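Local coordinates for protein response regulator ChrA (Corynebacterium diphtheriae, PDB 4YN8) that serves as the response regulator of a haem-sensing two-component system and probably binds DNA to control transcription, at residues 9-14 against 41-46; 49-54 against 63-68. The protein carries 1 engineered substitution. All blocks are in the same frame, centred on the assembly; numbering follows the deposited sequence.

In the fold
Both contacts lie on the same face of the receiver domain's parallel sheet and meet where strands 6-11 and 50-53 run side by side; the centres of the two contacts are about 8 Å apart. Contact 1 is partly buried and sets strand 6-11 against an irregular loop; contact 2 is fully buried and sets strand 50-53 against helix 62-72. Across both, the contacts are van der Waals, wholly apolar in contact 1 and including a threonine hydroxyl in contact 2. Ile11 CD1 joins them, lying 3.6 Å from Leu65 CD2. The polar chemistry gathers past the strands, where Asp12 and His14 from 9-14 and Asp54 from 49-54 share one magnesium ion.

Contact 1 (9-14 against 41-46); sequences MLIDDH and SNINTK. With MG (magnesium ion), chain F.
A thioether makes the main contact: Met9, at the start of the segment that ends at a magnesium ion, meets Ile43 tip to tip. The sulfur Met9 SD lies 3.6 Å from Ile43 CG2. Beyond it, Met9 CE approaches the other branch of Ile43, at 3.7 Å from CD1, and the isoleucine thus meets the thioether with both of its methyl ends. CG of Met9 stands trans to the backbone N (chi1 179°) and the chain stays extended, which carries SD and CE out to Ile43, whose CA is 9.6 Å from Met9 CA. Ile11 adds a second tip contact, its CD1 being 4.1 Å from Ile43 CD1. In the receiver-domain fold, Met9 and Ile11 belong to strand 6-11, and Ile43 lies in the loop between strands 31-37 and 50-53. Ala37 on the neighbouring strand touches both Met9 and Ile43. Within that loop, Asn44 closes an Asx turn: Lys46 N donates to Asn44 OD1 at 2.9 Å, with a C=O...N angle of 164°. Past the strand, Asp12 OD1 binds magnesium at 2.1 Å and His14 ND1 binds it at 2.4 Å. Three waters and Asp54 also hold the ion. The same Asp12 OD1 accepts from His14 N at 2.8 Å, an Asx turn in which the donor sits 39° out of the carboxylate plane.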
loop_
_atom_site.group_PDB
_atom_site.type_symbol
_atom_site.label_atom_id
_atom_site.label_comp_id
_atom_site.label_asym_id
_atom_site.label_seq_id
_atom_site.Cartn_x
_atom_site.Cartn_y
_atom_site.Cartn_z
ATOM N N MET A 9 -13.626 -18.364 -4.552
ATOM C CA MET A 9 -13.501 -17.531 -5.743
ATOM C C MET A 9 -12.134 -16.880 -5.749
ATOM O O MET A 9 -11.762 -16.244 -4.788
ATOM C CB MET A 9 -14.547 -16.443 -5.834
ATOM C CG MET A 9 -14.385 -15.559 -7.086
ATOM S SD MET A 9 -15.924 -14.630 -7.352
ATOM C CE MET A 9 -15.905 -14.458 -9.121
ATOM N N LEU A 10 -11.410 -17.082 -6.833
ATOM C CA LEU A 10 -10.018 -16.646 -6.950
ATOM C C LEU A 10 -9.956 -15.551 -7.979
ATOM O O LEU A 10 -10.366 -15.762 -9.121
ATOM C CB LEU A 10 -9.173 -17.821 -7.425
ATOM C CG LEU A 10 -7.711 -17.513 -7.760
ATOM C CD1 LEU A 10 -7.027 -17.063 -6.492
ATOM C CD2 LEU A 10 -7.086 -18.775 -8.296
ATOM N N ILE A 11 -9.401 -14.410 -7.600
ATOM C CA ILE A 11 -9.435 -13.190 -8.412
ATOM C C ILE A 11 -8.009 -12.682 -8.586
ATOM O O ILE A 11 -7.284 -12.502 -7.592
ATOM C CB ILE A 11 -10.282 -12.138 -7.728
ATOM C CG1 ILE A 11 -11.661 -12.729 -7.427
ATOM C CG2 ILE A 11 -10.422 -10.891 -8.614
ATOM C CD1 ILE A 11 -12.673 -11.719 -6.933
ATOM N N ASP A 12 -7.605 -12.497 -9.838
ATOM C CA ASP A 12 -6.269 -11.984 -10.162
ATOM C C ASP A 12 -6.316 -11.589 -11.621
ATOM O O ASP A 12 -6.815 -12.361 -12.447
ATOM C CB ASP A 12 -5.224 -13.100 -9.947
ATOM C CG ASP A 12 -3.789 -12.631 -10.086
ATOM O OD1 ASP A 12 -3.448 -11.702 -10.867
ATOM O OD2 ASP A 12 -2.979 -13.251 -9.359
ATOM N N ASP A 13 -5.737 -10.442 -11.934
ATOM C CA ASP A 13 -5.751 -9.946 -13.318
ATOM C C ASP A 13 -4.742 -10.626 -14.217
ATOM O O ASP A 13 -4.755 -10.407 -15.465
ATOM C CB ASP A 13 -5.490 -8.459 -13.348
ATOM C CG ASP A 13 -5.727 -7.852 -14.733
ATOM O OD1 ASP A 13 -6.773 -8.156 -15.347
ATOM O OD2 ASP A 13 -4.858 -7.074 -15.164
ATOM N N HIS A 14 -3.854 -11.399 -13.621
ATOM C CA HIS A 14 -2.755 -12.076 -14.329
ATOM C C HIS A 14 -2.954 -13.540 -14.424
ATOM O O HIS A 14 -2.686 -14.258 -13.478
ATOM C CB HIS A 14 -1.427 -11.695 -13.642
ATOM C CG HIS A 14 -1.281 -10.234 -13.504
ATOM N ND1 HIS A 14 -1.597 -9.538 -12.338
ATOM C CD2 HIS A 14 -1.029 -9.310 -14.440
ATOM C CE1 HIS A 14 -1.487 -8.245 -12.585
ATOM N NE2 HIS A 14 -1.166 -8.090 -13.856
ATOM N N SER A 41 -15.147 -6.417 -10.292
ATOM C CA SER A 41 -16.394 -5.809 -10.780
ATOM C C SER A 41 -17.522 -6.818 -10.939
ATOM O O SER A 41 -17.302 -7.954 -11.414
ATOM C CB SER A 41 -16.138 -5.133 -12.131
ATOM O OG SER A 41 -15.158 -4.122 -12.019
ATOM N N ASN A 42 -18.738 -6.421 -10.573
ATOM C CA ASN A 42 -19.968 -7.255 -10.819
ATOM C C ASN A 42 -20.002 -8.648 -10.220
ATOM O O ASN A 42 -20.642 -9.532 -10.782
ATOM C CB ASN A 42 -20.262 -7.422 -12.347
ATOM C CG ASN A 42 -20.043 -6.184 -13.118
ATOM O OD1 ASN A 42 -19.151 -6.172 -14.030
ATOM N ND2 ASN A 42 -20.756 -5.089 -12.752
ATOM N N ILE A 43 -19.235 -8.901 -9.162
ATOM C CA ILE A 43 -19.001 -10.229 -8.676
ATOM C C ILE A 43 -20.277 -10.746 -7.966
ATOM O O ILE A 43 -20.876 -10.085 -7.060
ATOM C CB ILE A 43 -17.861 -10.287 -7.624
ATOM C CG1 ILE A 43 -16.468 -9.910 -8.178
ATOM C CG2 ILE A 43 -17.863 -11.653 -6.928
ATOM C CD1 ILE A 43 -15.911 -10.783 -9.259
ATOM N N ASN A 44 -20.643 -11.960 -8.354
ATOM C CA ASN A 44 -21.733 -12.706 -7.724
ATOM C C ASN A 44 -21.133 -13.679 -6.728
ATOM O O ASN A 44 -20.383 -14.539 -7.120
ATOM C CB ASN A 44 -22.523 -13.460 -8.786
ATOM C CG ASN A 44 -23.724 -14.118 -8.224
ATOM O OD1 ASN A 44 -23.631 -14.726 -7.191
ATOM N ND2 ASN A 44 -24.876 -14.042 -8.921
ATOM N N THR A 45 -21.411 -13.488 -5.431
ATOM C CA THR A 45 -20.782 -14.311 -4.391
ATOM C C THR A 45 -21.694 -15.426 -3.890
ATOM O O THR A 45 -21.432 -16.078 -2.875
ATOM C CB THR A 45 -20.364 -13.439 -3.164
ATOM O OG1 THR A 45 -21.514 -12.819 -2.629
ATOM C CG2 THR A 45 -19.385 -12.361 -3.615
ATOM N N LYS A 46 -22.772 -15.705 -4.612
ATOM C CA LYS A 46 -23.644 -16.791 -4.151
ATOM C C LYS A 46 -22.918 -18.103 -4.286
ATOM O O LYS A 46 -22.368 -18.439 -5.349
ATOM C CB LYS A 46 -24.928 -16.829 -4.985
ATOM C CG LYS A 46 -25.834 -17.996 -4.666
ATOM C CD LYS A 46 -27.140 -17.801 -5.423
ATOM C CE LYS A 46 -28.190 -18.799 -4.994
ATOM N NZ LYS A 46 -29.529 -18.274 -5.365
HETATM MG MG MG F . -2.161 -10.188 -10.111
HETATM O O HOH W 1 -0.942 -8.776 -9.402
HETATM O O HOH W 2 -4.027 -9.034 -10.178
HETATM O O HOH W 3 -0.968 -11.864 -10.090
#

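Contact 2 (49-54 against 63-68); sequences DVVVTD and ITLTRA. With MG (magnesium ion), chain F.
Leu65 sends one methyl, CD2, against both Val51 and Thr53, and this single branch carries the contact between strand 50-53 and helix 62-72. The two elements belong to a beta-alpha-beta unit of the CheY-like receiver fold, completed by strand 77-81. Thr53 OG1 is 3.9 Å from Leu65 CD2, a van der Waals approach in which the two side chains run past each other in opposite directions. Val51 CG1 reaches the same methyl at 4.1 Å, its side chain lying at a slant to that of the leucine. Leu65 CA lies 8.7 Å from Thr53 CA, and the leucine, with CG trans to its backbone N (chi1 173°), extends from the helix into that gap. In the next shell, Ile11 of strand 6-11 packs on both Leu65 and Thr53, while Thr66 leans on Val77 and Ile79 of strand 77-81, so the helix also packs on a second strand. Thr66 OG1 is hydrogen-bonded to Gly62 O one turn back. Farther along segment 49-54, Asp54, modelled in two conformations, binds magnesium through OD1, at 2.3 Å in one of them, alongside Asp12 and His14; Lys103 NZ is hydrogen-bonded to this oxygen. Its place after strand 50-53, beside a bound magnesium, is that of the phosphoacceptor aspartate of receiver domains, which Asp54 probably is. Between packing and metal stands Thr53, whose OG1 donates to Asp54 O at 2.9 Å, meeting a lone pair in the carbonyl plane with a C=O...OG1 angle of 128°.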
loop_
_atom_site.group_PDB
_atom_site.type_symbol
_atom_site.label_atom_id
_atom_site.label_comp_id
_atom_site.label_asym_id
_atom_site.label_seq_id
_atom_site.Cartn_x
_atom_site.Cartn_y
_atom_site.Cartn_z
ATOM N N ASP A 49 -17.620 -19.325 -0.446
ATOM C CA ASP A 49 -17.287 -19.330 0.999
ATOM C C ASP A 49 -16.155 -18.336 1.351
ATOM O O ASP A 49 -16.196 -17.699 2.399
ATOM C CB ASP A 49 -16.846 -20.715 1.395
ATOM C CG ASP A 49 -17.975 -21.743 1.388
ATOM O OD1 ASP A 49 -19.100 -21.371 1.795
ATOM O OD2 ASP A 49 -17.727 -22.903 0.980
ATOM N N VAL A 50 -15.184 -18.215 0.448
ATOM C CA VAL A 50 -14.008 -17.361 0.651
ATOM C C VAL A 50 -13.652 -16.727 -0.699
ATOM O O VAL A 50 -13.614 -17.431 -1.704
ATOM C CB VAL A 50 -12.814 -18.211 1.156
ATOM C CG1 VAL A 50 -11.593 -17.344 1.238
ATOM C CG2 VAL A 50 -13.095 -18.839 2.560
ATOM N N VAL A 51 -13.380 -15.441 -0.695
ATOM C CA VAL A 51 -12.793 -14.788 -1.830
ATOM C C VAL A 51 -11.293 -14.623 -1.613
ATOM O O VAL A 51 -10.873 -14.061 -0.562
ATOM C CB VAL A 51 -13.430 -13.402 -2.093
ATOM C CG1 VAL A 51 -12.679 -12.649 -3.162
ATOM C CG2 VAL A 51 -14.896 -13.521 -2.465
ATOM N N VAL A 52 -10.521 -15.114 -2.561
ATOM C CA VAL A 52 -9.066 -14.987 -2.514
ATOM C C VAL A 52 -8.693 -14.030 -3.632
ATOM O O VAL A 52 -8.925 -14.316 -4.806
ATOM C CB VAL A 52 -8.380 -16.351 -2.676
ATOM C CG1 VAL A 52 -6.862 -16.211 -2.726
ATOM C CG2 VAL A 52 -8.812 -17.301 -1.559
ATOM N N THR A 53 -8.101 -12.882 -3.279
ATOM C CA THR A 53 -7.876 -11.827 -4.274
ATOM C C THR A 53 -6.489 -11.192 -4.157
ATOM O O THR A 53 -5.952 -11.174 -3.097
ATOM C CB THR A 53 -8.941 -10.696 -4.173
ATOM O OG1 THR A 53 -8.793 -9.771 -5.299
ATOM C CG2 THR A 53 -8.859 -9.907 -2.925
ATOM N N ASP A 54 -5.977 -10.846 -5.346
ATOM C CA ASP A 54 -4.905 -9.903 -5.680
ATOM C C ASP A 54 -5.222 -8.473 -5.255
ATOM O O ASP A 54 -6.398 -8.132 -5.066
ATOM C CB ASP A 54 -4.986 -9.907 -7.283
ATOM C CG ASP A 54 -3.777 -9.539 -7.945
ATOM O OD1 ASP A 54 -2.751 -10.304 -7.905
ATOM O OD2 ASP A 54 -3.841 -8.510 -8.636
ATOM N N ILE A 63 -8.478 -3.810 -3.134
ATOM C CA ILE A 63 -8.793 -2.917 -1.998
ATOM C C ILE A 63 -10.288 -2.498 -2.031
ATOM O O ILE A 63 -11.038 -2.646 -1.050
ATOM C CB ILE A 63 -7.890 -1.690 -2.051
ATOM C CG1 ILE A 63 -6.440 -2.121 -1.921
ATOM C CG2 ILE A 63 -8.245 -0.670 -0.965
ATOM C CD1 ILE A 63 -5.480 -1.085 -2.467
ATOM N N THR A 64 -10.749 -2.051 -3.217
ATOM C CA THR A 64 -12.120 -1.641 -3.385
ATOM C C THR A 64 -13.037 -2.846 -3.200
ATOM O O THR A 64 -14.114 -2.739 -2.565
ATOM C CB THR A 64 -12.328 -1.033 -4.779
ATOM O OG1 THR A 64 -11.433 0.071 -4.876
ATOM C CG2 THR A 64 -13.769 -0.604 -4.977
ATOM N N LEU A 65 -12.646 -3.989 -3.749
ATOM C CA LEU A 65 -13.435 -5.208 -3.585
ATOM C C LEU A 65 -13.611 -5.626 -2.113
ATOM O O LEU A 65 -14.706 -6.029 -1.657
ATOM C CB LEU A 65 -12.796 -6.380 -4.365
ATOM C CG LEU A 65 -13.437 -7.732 -4.128
ATOM C CD1 LEU A 65 -14.860 -7.658 -4.689
ATOM C CD2 LEU A 65 -12.574 -8.833 -4.768
ATOM N N THR A 66 -12.503 -5.561 -1.364
ATOM C CA THR A 66 -12.542 -5.854 0.077
ATOM C C THR A 66 -13.565 -4.983 0.803
ATOM O O THR A 66 -14.362 -5.501 1.585
ATOM C CB THR A 66 -11.131 -5.791 0.708
ATOM O OG1 THR A 66 -10.338 -6.787 0.015
ATOM C CG2 THR A 66 -11.163 -6.087 2.196
ATOM N N ARG A 67 -13.531 -3.689 0.551
ATOM C CA ARG A 67 -14.455 -2.762 1.197
ATOM C C ARG A 67 -15.896 -3.017 0.759
ATOM O O ARG A 67 -16.838 -2.971 1.582
ATOM C CB ARG A 67 -14.042 -1.321 0.914
ATOM C CG ARG A 67 -12.693 -0.956 1.551
ATOM C CD ARG A 67 -12.810 -0.822 3.085
ATOM N NE ARG A 67 -14.110 -0.176 3.407
ATOM C CZ ARG A 67 -15.079 -0.725 4.143
ATOM N NH1 ARG A 67 -14.859 -1.866 4.746
ATOM N NH2 ARG A 67 -16.257 -0.080 4.325
ATOM N N ALA A 68 -16.065 -3.333 -0.508
ATOM C CA ALA A 68 -17.403 -3.562 -1.069
ATOM C C ALA A 68 -18.024 -4.777 -0.450
ATOM O O ALA A 68 -19.236 -4.774 -0.069
ATOM C CB ALA A 68 -17.374 -3.655 -2.590
HETATM MG MG MG F . -2.161 -10.188 -10.111
HETATM O O HOH W 1 -0.942 -8.776 -9.402
HETATM O O HOH W 2 -4.027 -9.034 -10.178
HETATM O O HOH W 3 -0.968 -11.864 -10.090
#